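Local structure of putative HTH-type transcriptional regulator YwnA (Bacillus subtilis subsp. subtilis, 1XD7) at residues S113-R116 and A117-N120. The protein probably binds DNA through a winged helix-turn-helix domain and acts as a transcription regulator of the Rrf2 family. Sequence-based numbering, arbitrary orientation.
Sequences SVQR and AMEN
R116 and E119 form an i to i+3 salt bridge at the surface of the long helix 98-122, close to its C-terminal end. Through this helix the chain meets the second subunit, consistent with the long dimerisation helix of Rrf2-type regulators. The two side chains run alongside each other in the same direction, and the guanidinium reaches the carboxylate side-on: NE lies 2.7 Å and NH2 2.5 Å from the same oxygen, OE1 of E119. Both nitrogens hold that oxygen within the guanidinium plane, and the carboxylate is turned 52° from it; NE meets OE1 nearly along its C-O axis and NH2 comes from above the carboxylate plane. R116 gets there by folding back: CG lies beside its backbone N (chi1 -69°), and bends at chi2 and chi3 turn the guanidinium toward the N-terminal side of the helix, where the E119 chain leans back to meet it. Beyond CG the glutamate is extended.

Q115, one turn before E119, flanks the glutamate with its amide. Its NE2 packs 3.6 Å from CG of E119, a van der Waals approach with the amide and carboxylate planes steeply inclined. On its other branch, OE1 of Q115 rests 3.9 Å from the CE methyl of M118. An alanine in place of E119 would probably leave the R116 guanidinium without its anionic partner, set its bent chain free to swing, and strip the Q115 amide of the methylene it lies against.

M118 reaches both Y77 of helix 73-80 and V114 of the second subunit, while E119 touches L74 and S113 OG is hydrogen-bonded to E121 of the second subunit. Beneath the side chains, E119 N reaches Q115 O at 2.8 Å in an almost straight N-H...O line of 174°.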
loop_
_atom_site.group_PDB
_atom_site.type_symbol
_atom_site.label_atom_id
_atom_site.label_comp_id
_atom_site.label_asym_id
_atom_site.label_seq_id
_atom_site.Cartn_x
_atom_site.Cartn_y
_atom_site.Cartn_z
ATOM N N SER A 113 -12.041 -1.684 -0.351
ATOM C CA SER A 113 -12.468 -1.151 0.928
ATOM C C SER A 113 -11.223 -0.584 1.613
ATOM O O SER A 113 -11.220 0.546 2.107
ATOM C CB SER A 113 -13.080 -2.267 1.775
ATOM O OG SER A 113 -13.353 -1.820 3.090
ATOM N N VAL A 114 -10.163 -1.383 1.632
ATOM C CA VAL A 114 -8.904 -0.973 2.237
ATOM C C VAL A 114 -8.353 0.213 1.480
ATOM O O VAL A 114 -7.805 1.152 2.059
ATOM C CB VAL A 114 -7.871 -2.107 2.178
ATOM C CG1 VAL A 114 -6.471 -1.549 2.406
ATOM C CG2 VAL A 114 -8.215 -3.161 3.216
ATOM N N GLN A 115 -8.498 0.146 0.169
ATOM C CA GLN A 115 -8.033 1.197 -0.703
ATOM C C GLN A 115 -8.711 2.504 -0.319
ATOM O O GLN A 115 -8.049 3.518 -0.105
ATOM C CB GLN A 115 -8.378 0.840 -2.143
ATOM C CG GLN A 115 -8.072 1.907 -3.176
ATOM C CD GLN A 115 -6.590 2.109 -3.385
ATOM O OE1 GLN A 115 -5.805 1.157 -3.324
ATOM N NE2 GLN A 115 -6.197 3.349 -3.653
ATOM N N ARG A 116 -10.037 2.479 -0.242
ATOM C CA ARG A 116 -10.791 3.676 0.100
ATOM C C ARG A 116 -10.297 4.181 1.450
ATOM O O ARG A 116 -10.123 5.378 1.643
ATOM C CB ARG A 116 -12.297 3.375 0.156
ATOM C CG ARG A 116 -12.964 3.062 -1.193
ATOM C CD ARG A 116 -13.039 4.282 -2.097
ATOM N NE ARG A 116 -11.836 4.433 -2.912
ATOM C CZ ARG A 116 -11.574 3.714 -4.003
ATOM N NH1 ARG A 116 -12.434 2.791 -4.421
ATOM N NH2 ARG A 116 -10.447 3.909 -4.672
ATOM N N ALA A 117 -10.062 3.261 2.376
ATOM C CA ALA A 117 -9.567 3.641 3.685
ATOM C C ALA A 117 -8.256 4.411 3.492
ATOM O O ALA A 117 -8.163 5.578 3.856
ATOM C CB ALA A 117 -9.346 2.418 4.529
ATOM N N MET A 118 -7.252 3.758 2.914
ATOM C CA MET A 118 -5.973 4.406 2.644
ATOM C C MET A 118 -6.317 5.810 2.125
ATOM O O MET A 118 -5.975 6.820 2.748
ATOM C CB MET A 118 -5.200 3.605 1.569
ATOM C CG MET A 118 -3.686 3.906 1.416
ATOM S SD MET A 118 -3.152 4.483 -0.251
ATOM C CE MET A 118 -3.127 2.908 -1.175
ATOM N N GLU A 119 -7.041 5.862 1.012
ATOM C CA GLU A 119 -7.416 7.126 0.389
ATOM C C GLU A 119 -8.150 8.109 1.280
ATOM O O GLU A 119 -8.089 9.320 1.061
ATOM C CB GLU A 119 -8.278 6.885 -0.841
ATOM C CG GLU A 119 -7.568 6.263 -2.016
ATOM C CD GLU A 119 -8.431 6.288 -3.264
ATOM O OE1 GLU A 119 -9.572 5.785 -3.200
ATOM O OE2 GLU A 119 -7.980 6.812 -4.305
ATOM N N ASN A 120 -8.866 7.608 2.274
ATOM C CA ASN A 120 -9.604 8.515 3.135
ATOM C C ASN A 120 -8.728 9.264 4.142
ATOM O O ASN A 120 -9.026 10.405 4.495
ATOM C CB ASN A 120 -10.756 7.771 3.799
ATOM C CG ASN A 120 -11.959 7.646 2.876
ATOM O OD1 ASN A 120 -12.884 6.881 3.138
ATOM N ND2 ASN A 120 -11.950 8.409 1.787
#